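Local coordinates for C381 turret protein (Sulfolobus turreted icosahedral virus, PDB 4IND) that probably builds the turret that projects from the viral capsid, assembling as a pentamer whose subunits each string together three jelly-roll domains, at residues R147-G152 with L257-I262; Y80-K85 with N128-Q133; Y229-G234 with I346-S351. All blocks are in the same frame, centred on the assembly; numbering follows the deposited sequence.

Contact 1: residues R147-G152 with L257-I262; sequences RVFEKG and LEVEEI. With 2HP (dihydrogenphosphate ion), chain U; 2HP (dihydrogenphosphate ion), chain Y.
Phe149 meets Val259 at the seam between the first two domains of the subunit. The ring comes in edge first: CE1 lies 3.5 Å from the carbonyl O of Val259, near the ring plane, and CZ touches CG1 of the same valine at 3.8 Å. Phe149 has a positive phi, and its side chain, with CG anti to the carbonyl carbon (chi1 -56°), ends close to strand 253-262. Tyr178 meets this ring edge-to-face, while Leu173 packs against both Phe149 and Val259.

On the loop's other flank is a phosphate ion, whose exact placement is doubtful because its modelled position crowds the Val148 carbonyl O. As modelled, Arg147 grips its O2 in the guanidinium plane with two N-H groups: NE is 3.1 Å and NH2 2.9 Å from that oxygen. The chain bends at chi3 (57°), carrying the guanidinium round to the ion, and Gln76 holds NH1. Over one guanidinium face lies Glu150 OE2, 3.9 Å from NH1, a long ion pair with no N-H aimed at it. Leu79 N and Arg172 bind the same ion.

A second phosphate lies by Glu258, whose OE1 is 2.7 Å from its O4; Arg154 and Lys181 bind this ion, as does Glu237 N of a neighbouring subunit. Arg154 also pairs with Glu260.

The direct touch is thus a ring edge against a backbone carbonyl and a valine methyl, with charged groups around it. Glu258 OE2 is 2.8 Å from Glu260 OE2, and a proton is probably held somewhere among Glu258, Glu260 and the ion; which group carries it is not settled.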
loop_
_atom_site.group_PDB
_atom_site.type_symbol
_atom_site.label_atom_id
_atom_site.label_comp_id
_atom_site.label_asym_id
_atom_site.label_seq_id
_atom_site.Cartn_x
_atom_site.Cartn_y
_atom_site.Cartn_z
ATOM N N ARG A 147 12.221 -9.338 -11.690
ATOM C CA ARG A 147 12.080 -9.349 -10.246
ATOM C C ARG A 147 10.693 -9.901 -9.889
ATOM O O ARG A 147 9.686 -9.484 -10.448
ATOM C CB ARG A 147 12.271 -7.926 -9.693
ATOM C CG ARG A 147 13.713 -7.402 -9.911
ATOM C CD ARG A 147 13.933 -6.071 -9.217
ATOM N NE ARG A 147 13.633 -6.200 -7.799
ATOM C CZ ARG A 147 13.621 -5.191 -6.944
ATOM N NH1 ARG A 147 13.899 -3.966 -7.367
ATOM N NH2 ARG A 147 13.318 -5.411 -5.668
ATOM N N VAL A 148 10.646 -10.851 -8.973
ATOM C CA VAL A 148 9.351 -11.416 -8.541
ATOM C C VAL A 148 8.848 -10.665 -7.312
ATOM O O VAL A 148 9.609 -9.988 -6.652
ATOM C CB VAL A 148 9.492 -12.909 -8.227
ATOM C CG1 VAL A 148 9.945 -13.656 -9.455
ATOM C CG2 VAL A 148 10.501 -13.129 -7.116
ATOM N N PHE A 149 7.572 -10.758 -6.992
ATOM C CA PHE A 149 7.073 -10.022 -5.842
ATOM C C PHE A 149 7.003 -8.545 -6.204
ATOM O O PHE A 149 6.882 -7.682 -5.337
ATOM C CB PHE A 149 7.966 -10.267 -4.615
ATOM C CG PHE A 149 8.112 -11.727 -4.269
ATOM C CD1 PHE A 149 6.981 -12.543 -4.162
ATOM C CD2 PHE A 149 9.360 -12.296 -4.097
ATOM C CE1 PHE A 149 7.109 -13.899 -3.884
ATOM C CE2 PHE A 149 9.493 -13.653 -3.799
ATOM C CZ PHE A 149 8.357 -14.450 -3.694
ATOM N N GLU A 150 7.117 -8.266 -7.497
ATOM C CA GLU A 150 6.739 -6.966 -8.039
ATOM C C GLU A 150 5.391 -7.190 -8.690
ATOM O O GLU A 150 5.187 -8.198 -9.368
ATOM C CB GLU A 150 7.709 -6.516 -9.130
ATOM C CG GLU A 150 9.174 -6.585 -8.759
ATOM C CD GLU A 150 9.631 -5.377 -7.976
ATOM O OE1 GLU A 150 9.414 -5.360 -6.744
ATOM O OE2 GLU A 150 10.202 -4.448 -8.592
ATOM N N LYS A 151 4.461 -6.281 -8.476
ATOM C CA LYS A 151 3.229 -6.322 -9.243
ATOM C C LYS A 151 2.478 -7.613 -8.947
ATOM O O LYS A 151 1.705 -8.105 -9.775
ATOM C CB LYS A 151 3.557 -6.203 -10.732
ATOM C CG LYS A 151 4.246 -4.884 -11.091
ATOM C CD LYS A 151 4.839 -4.917 -12.493
ATOM C CE LYS A 151 4.996 -3.507 -13.063
ATOM N NZ LYS A 151 5.847 -2.613 -12.221
ATOM N N GLY A 152 2.731 -8.161 -7.760
ATOM C CA GLY A 152 1.972 -9.286 -7.265
ATOM C C GLY A 152 2.343 -10.592 -7.920
ATOM O O GLY A 152 1.567 -11.544 -7.860
ATOM N N LEU A 257 8.223 -25.580 -7.353
ATOM C CA LEU A 257 8.395 -24.609 -6.283
ATOM C C LEU A 257 7.548 -23.396 -6.549
ATOM O O LEU A 257 7.667 -22.747 -7.590
ATOM C CB LEU A 257 9.864 -24.182 -6.175
ATOM C CG LEU A 257 10.121 -23.057 -5.159
ATOM C CD1 LEU A 257 9.857 -23.553 -3.754
ATOM C CD2 LEU A 257 11.578 -22.540 -5.288
ATOM N N GLU A 258 6.713 -23.076 -5.577
ATOM C CA GLU A 258 5.828 -21.929 -5.668
ATOM C C GLU A 258 6.047 -21.148 -4.377
ATOM O O GLU A 258 5.927 -21.690 -3.270
ATOM C CB GLU A 258 4.392 -22.467 -5.843
ATOM C CG GLU A 258 3.252 -21.469 -5.951
ATOM C CD GLU A 258 1.911 -22.193 -6.167
ATOM O OE1 GLU A 258 1.800 -22.909 -7.190
ATOM O OE2 GLU A 258 0.990 -22.072 -5.308
ATOM N N VAL A 259 6.428 -19.880 -4.509
ATOM C CA VAL A 259 6.589 -18.994 -3.353
ATOM C C VAL A 259 5.762 -17.757 -3.609
ATOM O O VAL A 259 5.965 -17.078 -4.611
ATOM C CB VAL A 259 8.063 -18.564 -3.181
ATOM C CG1 VAL A 259 8.236 -17.757 -1.889
ATOM C CG2 VAL A 259 8.975 -19.780 -3.193
ATOM N N GLU A 260 4.831 -17.457 -2.713
ATOM C CA GLU A 260 3.856 -16.405 -2.963
ATOM C C GLU A 260 3.458 -15.722 -1.671
ATOM O O GLU A 260 3.361 -16.367 -0.616
ATOM C CB GLU A 260 2.614 -17.007 -3.636
ATOM C CG GLU A 260 2.042 -18.155 -2.842
ATOM C CD GLU A 260 1.376 -19.217 -3.704
ATOM O OE1 GLU A 260 1.090 -18.957 -4.894
ATOM O OE2 GLU A 260 1.134 -20.324 -3.185
ATOM N N GLU A 261 3.233 -14.412 -1.737
ATOM C CA GLU A 261 2.807 -13.665 -0.563
ATOM C C GLU A 261 1.333 -13.950 -0.264
ATOM O O GLU A 261 0.513 -14.061 -1.183
ATOM C CB GLU A 261 3.017 -12.163 -0.783
ATOM C CG GLU A 261 2.980 -11.348 0.503
ATOM C CD GLU A 261 3.212 -9.857 0.281
ATOM O OE1 GLU A 261 3.572 -9.455 -0.850
ATOM O OE2 GLU A 261 3.024 -9.088 1.242
ATOM N N ILE A 262 1.003 -14.069 1.022
ATOM C CA ILE A 262 -0.385 -14.272 1.445
ATOM C C ILE A 262 -0.834 -13.198 2.437
ATOM O O ILE A 262 -0.004 -12.493 3.024
ATOM C CB ILE A 262 -0.612 -15.669 2.078
ATOM C CG1 ILE A 262 0.195 -15.810 3.369
ATOM C CG2 ILE A 262 -0.278 -16.779 1.065
ATOM C CD1 ILE A 262 -0.318 -16.941 4.288
HETATM P P 2HP U . 11.850 -8.812 -5.480
HETATM O O1 2HP U . 11.759 -9.166 -4.017
HETATM O O2 2HP U . 13.243 -8.267 -5.550
HETATM O O3 2HP U . 10.775 -7.727 -5.805
HETATM O O4 2HP U . 11.755 -10.038 -6.443
HETATM P P 2HP Y . -2.249 -22.667 -7.413
HETATM O O1 2HP Y . -3.381 -23.238 -6.507
HETATM O O2 2HP Y . -2.190 -21.174 -7.331
HETATM O O3 2HP Y . -2.553 -22.892 -8.854
HETATM O O4 2HP Y . -0.896 -23.308 -6.993
#

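Contact 2: residues Y80-K85 with N128-Q133; sequences YLIRIK and NIYYIQ
In the core between the two sheets of the first jelly-roll domain, Ile82 and Ile84 on one sheet meet Tyr130 and Ile132 on the other. Ile82 lays its terminal methyl on the phenol: CD1 is 3.5 Å from the centroid of the Tyr130 ring and 17° off its normal, a CH-pi contact over the face, shifted toward CE1, which is 3.3 Å from CD1. The tyrosine extends straight across the gap because CG is anti to the backbone N (chi1 180°).

Strand 78-88 belongs to a four-stranded antiparallel sheet and strand 130-134 borders a smaller one, stacked as the layers of the sandwich. Their segments run in nearly the same sense, 25° apart, at 11.3 Å, a spacing bridged by side chains alone. One step further along, Ile84 CD1 approaches Ile132 CG2 at 4.2 Å and passes 4.1 Å from Tyr130 OH.

That hydroxyl is a polar group in an apolar setting, and it is hydrogen-bonded to Asp120 OD2 of strand 114-124. Phe99 meets the same ring with its plane steeply inclined. On the outer side of strand 130-134, Gln133 NE2 donates to Tyr131 OH at 2.7 Å, and the Tyr131 ring stacks on Tyr50 of a neighbouring subunit.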
loop_
_atom_site.group_PDB
_atom_site.type_symbol
_atom_site.label_atom_id
_atom_site.label_comp_id
_atom_site.label_asym_id
_atom_site.label_seq_id
_atom_site.Cartn_x
_atom_site.Cartn_y
_atom_site.Cartn_z
ATOM N N TYR A 80 15.461 -12.291 -8.412
ATOM C CA TYR A 80 15.096 -12.475 -9.811
ATOM C C TYR A 80 14.651 -13.880 -10.090
ATOM O O TYR A 80 15.233 -14.837 -9.587
ATOM C CB TYR A 80 16.304 -12.189 -10.731
ATOM C CG TYR A 80 16.622 -10.713 -10.825
ATOM C CD1 TYR A 80 16.085 -9.923 -11.836
ATOM C CD2 TYR A 80 17.459 -10.109 -9.905
ATOM C CE1 TYR A 80 16.361 -8.571 -11.910
ATOM C CE2 TYR A 80 17.730 -8.764 -9.967
ATOM C CZ TYR A 80 17.190 -7.998 -10.977
ATOM O OH TYR A 80 17.472 -6.647 -11.058
ATOM N N LEU A 81 13.617 -13.982 -10.917
ATOM C CA LEU A 81 13.251 -15.221 -11.552
ATOM C C LEU A 81 13.865 -15.149 -12.931
ATOM O O LEU A 81 13.620 -14.195 -13.684
ATOM C CB LEU A 81 11.729 -15.344 -11.693
ATOM C CG LEU A 81 11.344 -16.547 -12.567
ATOM C CD1 LEU A 81 11.412 -17.815 -11.726
ATOM C CD2 LEU A 81 9.967 -16.375 -13.230
ATOM N N ILE A 82 14.661 -16.157 -13.262
ATOM C CA ILE A 82 15.284 -16.233 -14.581
ATOM C C ILE A 82 14.549 -17.295 -15.394
ATOM O O ILE A 82 14.280 -18.399 -14.896
ATOM C CB ILE A 82 16.754 -16.594 -14.447
ATOM C CG1 ILE A 82 17.523 -15.378 -13.913
ATOM C CG2 ILE A 82 17.332 -17.072 -15.775
ATOM C CD1 ILE A 82 18.938 -15.680 -13.520
ATOM N N ARG A 83 14.196 -16.951 -16.630
ATOM C CA ARG A 83 13.667 -17.932 -17.568
ATOM C C ARG A 83 14.584 -17.982 -18.782
ATOM O O ARG A 83 14.886 -16.953 -19.394
ATOM C CB ARG A 83 12.227 -17.600 -17.957
ATOM C CG ARG A 83 11.201 -17.855 -16.819
ATOM C CD ARG A 83 9.870 -17.223 -17.133
ATOM N NE ARG A 83 9.973 -15.769 -17.169
ATOM C CZ ARG A 83 9.125 -14.971 -17.808
ATOM N NH1 ARG A 83 8.097 -15.483 -18.471
ATOM N NH2 ARG A 83 9.313 -13.662 -17.782
ATOM N N ILE A 84 15.036 -19.181 -19.120
ATOM C CA ILE A 84 15.815 -19.363 -20.346
ATOM C C ILE A 84 15.048 -20.278 -21.281
ATOM O O ILE A 84 14.844 -21.445 -20.961
ATOM C CB ILE A 84 17.187 -20.000 -20.070
ATOM C CG1 ILE A 84 17.835 -19.387 -18.826
ATOM C CG2 ILE A 84 18.118 -19.814 -21.302
ATOM C CD1 ILE A 84 19.234 -19.958 -18.497
ATOM N N LYS A 85 14.618 -19.768 -22.436
ATOM C CA LYS A 85 13.925 -20.625 -23.399
ATOM C C LYS A 85 14.973 -21.330 -24.225
ATOM O O LYS A 85 15.804 -20.689 -24.885
ATOM C CB LYS A 85 12.999 -19.834 -24.335
ATOM C CG LYS A 85 12.178 -20.772 -25.239
ATOM C CD LYS A 85 11.301 -20.017 -26.268
ATOM C CE LYS A 85 10.138 -19.308 -25.596
ATOM N NZ LYS A 85 9.210 -20.260 -24.949
ATOM N N ASN A 128 26.577 -11.070 -5.504
ATOM C CA ASN A 128 26.295 -12.430 -5.984
ATOM C C ASN A 128 26.424 -12.508 -7.510
ATOM O O ASN A 128 26.039 -11.590 -8.232
ATOM C CB ASN A 128 24.882 -12.843 -5.536
ATOM C CG ASN A 128 24.629 -14.328 -5.637
ATOM O OD1 ASN A 128 25.560 -15.135 -5.766
ATOM N ND2 ASN A 128 23.349 -14.710 -5.554
ATOM N N ILE A 129 26.977 -13.602 -8.001
ATOM C CA ILE A 129 27.218 -13.764 -9.432
ATOM C C ILE A 129 26.389 -14.909 -9.977
ATOM O O ILE A 129 26.510 -16.036 -9.495
ATOM C CB ILE A 129 28.700 -14.067 -9.678
ATOM C CG1 ILE A 129 29.560 -12.932 -9.104
ATOM C CG2 ILE A 129 28.963 -14.301 -11.146
ATOM C CD1 ILE A 129 31.013 -13.302 -8.904
ATOM N N TYR A 130 25.556 -14.632 -10.979
ATOM C CA TYR A 130 24.756 -15.690 -11.586
ATOM C C TYR A 130 25.611 -16.597 -12.475
ATOM O O TYR A 130 26.484 -16.127 -13.200
ATOM C CB TYR A 130 23.582 -15.103 -12.400
ATOM C CG TYR A 130 22.759 -16.205 -13.029
ATOM C CD1 TYR A 130 21.932 -17.008 -12.246
ATOM C CD2 TYR A 130 22.845 -16.480 -14.390
ATOM C CE1 TYR A 130 21.188 -18.032 -12.806
ATOM C CE2 TYR A 130 22.113 -17.531 -14.969
ATOM C CZ TYR A 130 21.279 -18.289 -14.169
ATOM O OH TYR A 130 20.548 -19.316 -14.719
ATOM N N TYR A 131 25.331 -17.890 -12.449
ATOM C CA TYR A 131 26.152 -18.874 -13.170
ATOM C C TYR A 131 25.318 -20.087 -13.568
ATOM O O TYR A 131 24.659 -20.687 -12.730
ATOM C CB TYR A 131 27.285 -19.348 -12.271
ATOM C CG TYR A 131 28.169 -20.435 -12.896
ATOM C CD1 TYR A 131 29.089 -20.133 -13.878
ATOM C CD2 TYR A 131 28.083 -21.747 -12.475
ATOM C CE1 TYR A 131 29.903 -21.126 -14.433
ATOM C CE2 TYR A 131 28.883 -22.734 -13.012
ATOM C CZ TYR A 131 29.792 -22.422 -13.991
ATOM O OH TYR A 131 30.594 -23.412 -14.544
ATOM N N ILE A 132 25.359 -20.456 -14.839
ATOM C CA ILE A 132 24.772 -21.724 -15.271
ATOM C C ILE A 132 25.521 -22.254 -16.493
ATOM O O ILE A 132 25.923 -21.488 -17.369
ATOM C CB ILE A 132 23.252 -21.586 -15.558
ATOM C CG1 ILE A 132 22.595 -22.965 -15.752
ATOM C CG2 ILE A 132 23.001 -20.683 -16.756
ATOM C CD1 ILE A 132 21.067 -22.884 -15.852
ATOM N N GLN A 133 25.713 -23.563 -16.544
ATOM C CA GLN A 133 26.341 -24.197 -17.700
ATOM C C GLN A 133 25.278 -24.759 -18.627
ATOM O O GLN A 133 24.231 -25.240 -18.179
ATOM C CB GLN A 133 27.293 -25.317 -17.264
ATOM C CG GLN A 133 28.533 -24.848 -16.543
ATOM C CD GLN A 133 29.554 -25.964 -16.374
ATOM O OE1 GLN A 133 29.689 -26.832 -17.230
ATOM N NE2 GLN A 133 30.257 -25.957 -15.252
#

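Contact 3: residues Y229-G234 with I346-S351; sequences YLKITG and IREINS. With 2HP (dihydrogenphosphate ion), chain B.
A phosphate pocket between the second and third domains is bordered by Lys231 and Glu348. The lysine runs out fully extended, CG anti to the backbone N (chi1 180°) and every later torsion close to 180°, so its ammonium spans most of the distance between the domains. NZ donates to phosphate O3 at 2.8 Å. His296 NE2 binds the same ion, so the two domains hold it between them.

Glu348 reaches the ammonium from the other side of the gap. NZ sits over the face of the carboxylate instead of at an oxygen: its nearest atom is CD, at 3.7 Å, with OE2 at 3.9 Å and OE1 at 4.0 Å. The ion pair is therefore long and rests on charge more than on a directed N-H bond. Glu348 CG also lies 3.7 Å from phosphate O3. OE2 also accepts a hydrogen bond from Val266 N of a neighbouring subunit, which helps orient the carboxylate. Arg347 makes its salt bridge to Glu264 of that same subunit. With the ammonium between two anionic groups, its positive charge is probably favoured.

Thr233, at the end of strand 221-232, adds a loose approach, OG1 lying 4.4 Å from Glu348 OE1.

Just beyond, Asn350 and Ser351 form a classic beta bulge opposite Thr319. The change of sheet comes earlier, at Glu348, where a positive phi of 54° accompanies a corner in the chain between strands of different sheets, as suits a two-sheet jelly roll.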
loop_
_atom_site.group_PDB
_atom_site.type_symbol
_atom_site.label_atom_id
_atom_site.label_comp_id
_atom_site.label_asym_id
_atom_site.label_seq_id
_atom_site.Cartn_x
_atom_site.Cartn_y
_atom_site.Cartn_z
ATOM N N TYR A 229 4.393 -22.168 5.647
ATOM C CA TYR A 229 4.279 -20.723 5.602
ATOM C C TYR A 229 5.376 -20.107 6.452
ATOM O O TYR A 229 5.716 -20.640 7.500
ATOM C CB TYR A 229 2.900 -20.294 6.131
ATOM C CG TYR A 229 1.717 -20.926 5.434
ATOM C CD1 TYR A 229 1.129 -20.329 4.330
ATOM C CD2 TYR A 229 1.168 -22.107 5.896
ATOM C CE1 TYR A 229 0.014 -20.903 3.704
ATOM C CE2 TYR A 229 0.068 -22.689 5.269
ATOM C CZ TYR A 229 -0.492 -22.080 4.169
ATOM O OH TYR A 229 -1.574 -22.635 3.536
ATOM N N LEU A 230 5.915 -18.976 6.010
ATOM C CA LEU A 230 6.923 -18.248 6.768
ATOM C C LEU A 230 6.431 -16.856 7.033
ATOM O O LEU A 230 6.028 -16.161 6.098
ATOM C CB LEU A 230 8.215 -18.097 5.943
ATOM C CG LEU A 230 9.018 -19.333 5.620
ATOM C CD1 LEU A 230 10.263 -18.927 4.797
ATOM C CD2 LEU A 230 9.423 -19.963 6.915
ATOM N N LYS A 231 6.481 -16.434 8.289
ATOM C CA LYS A 231 6.267 -15.024 8.570
ATOM C C LYS A 231 7.603 -14.289 8.573
ATOM O O LYS A 231 8.419 -14.448 9.483
ATOM C CB LYS A 231 5.538 -14.809 9.888
ATOM C CG LYS A 231 5.325 -13.309 10.162
ATOM C CD LYS A 231 4.565 -13.023 11.450
ATOM C CE LYS A 231 4.329 -11.521 11.541
ATOM N NZ LYS A 231 3.606 -11.121 12.763
ATOM N N ILE A 232 7.849 -13.508 7.532
ATOM C CA ILE A 232 9.087 -12.742 7.465
ATOM C C ILE A 232 8.834 -11.379 8.096
ATOM O O ILE A 232 8.209 -10.519 7.490
ATOM C CB ILE A 232 9.554 -12.565 6.015
ATOM C CG1 ILE A 232 9.699 -13.941 5.337
ATOM C CG2 ILE A 232 10.878 -11.765 5.961
ATOM C CD1 ILE A 232 10.824 -14.807 5.952
ATOM N N THR A 233 9.281 -11.206 9.329
ATOM C CA THR A 233 9.190 -9.905 9.996
ATOM C C THR A 233 9.951 -8.881 9.160
ATOM O O THR A 233 9.517 -7.740 8.996
ATOM C CB THR A 233 9.811 -9.974 11.379
ATOM O OG1 THR A 233 9.040 -10.862 12.189
ATOM C CG2 THR A 233 9.859 -8.591 12.035
ATOM N N GLY A 234 11.083 -9.304 8.619
ATOM C CA GLY A 234 11.920 -8.409 7.841
ATOM C C GLY A 234 13.357 -8.312 8.307
ATOM O O GLY A 234 14.223 -7.817 7.564
ATOM N N ILE A 346 -2.303 -12.296 23.490
ATOM C CA ILE A 346 -0.889 -12.636 23.395
ATOM C C ILE A 346 -0.560 -13.022 21.967
ATOM O O ILE A 346 -1.032 -14.060 21.473
ATOM C CB ILE A 346 -0.513 -13.807 24.329
ATOM C CG1 ILE A 346 -1.063 -13.580 25.729
ATOM C CG2 ILE A 346 1.010 -14.000 24.369
ATOM C CD1 ILE A 346 -0.535 -12.320 26.426
ATOM N N ARG A 347 0.262 -12.206 21.306
ATOM C CA ARG A 347 0.603 -12.461 19.917
ATOM C C ARG A 347 2.036 -12.929 19.756
ATOM O O ARG A 347 2.844 -12.836 20.687
ATOM C CB ARG A 347 0.392 -11.206 19.071
ATOM C CG ARG A 347 -0.605 -10.234 19.658
ATOM C CD ARG A 347 -1.296 -9.422 18.578
ATOM N NE ARG A 347 -0.367 -8.818 17.628
ATOM C CZ ARG A 347 0.215 -7.635 17.794
ATOM N NH1 ARG A 347 -0.020 -6.921 18.890
ATOM N NH2 ARG A 347 1.041 -7.172 16.864
ATOM N N GLU A 348 2.331 -13.438 18.564
ATOM C CA GLU A 348 3.690 -13.807 18.166
ATOM C C GLU A 348 4.370 -14.757 19.147
ATOM O O GLU A 348 5.478 -14.523 19.581
ATOM C CB GLU A 348 4.546 -12.565 17.926
ATOM C CG GLU A 348 4.205 -11.868 16.624
ATOM C CD GLU A 348 5.354 -11.076 16.068
ATOM O OE1 GLU A 348 6.341 -11.711 15.617
ATOM O OE2 GLU A 348 5.268 -9.823 16.095
ATOM N N ILE A 349 3.679 -15.838 19.488
ATOM C CA ILE A 349 4.272 -16.910 20.276
ATOM C C ILE A 349 4.018 -18.209 19.523
ATOM O O ILE A 349 3.173 -18.249 18.627
ATOM C CB ILE A 349 3.606 -16.993 21.649
ATOM C CG1 ILE A 349 2.091 -17.044 21.460
ATOM C CG2 ILE A 349 3.985 -15.780 22.487
ATOM C CD1 ILE A 349 1.334 -17.600 22.627
ATOM N N ASN A 350 4.718 -19.276 19.886
ATOM C CA ASN A 350 4.475 -20.560 19.225
ATOM C C ASN A 350 4.547 -21.715 20.205
ATOM O O ASN A 350 4.497 -22.884 19.818
ATOM C CB ASN A 350 5.430 -20.778 18.037
ATOM C CG ASN A 350 6.888 -20.633 18.412
ATOM O OD1 ASN A 350 7.252 -20.748 19.577
ATOM N ND2 ASN A 350 7.739 -20.363 17.410
ATOM N N SER A 351 4.683 -21.388 21.485
ATOM C CA SER A 351 4.680 -22.416 22.524
ATOM C C SER A 351 4.101 -21.878 23.824
ATOM O O SER A 351 4.433 -20.767 24.246
ATOM C CB SER A 351 6.084 -22.965 22.740
ATOM O OG SER A 351 6.055 -24.045 23.647
HETATM P P 2HP B . 0.272 -12.361 13.224
HETATM O O1 2HP B . -0.629 -13.334 13.923
HETATM O O2 2HP B . 0.858 -13.186 12.114
HETATM O O3 2HP B . 1.363 -11.848 14.226
HETATM O O4 2HP B . -0.532 -11.190 12.586
#

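How the contacts relate
The three contacts follow the long axis of the subunit. Contact 2 fills the interior of the first domain; contact 1 joins the first domain to the second, and contact 3 the second to the third. Contacts 1 and 2 have centres about 17 Å apart and touch: Val148 CG1 packs 3.3 Å from Leu81 CB. Contacts 1 and 3 are about 20 Å apart, centre to centre, and share the four-stranded sheet of the second domain, where Ile262 CD1 meets Tyr229 CD1 at 3.7 Å. Contacts 2 and 3 do not touch. Phosphates lie at both interdomain junctions, and all three contacts reach the same neighbouring subunit.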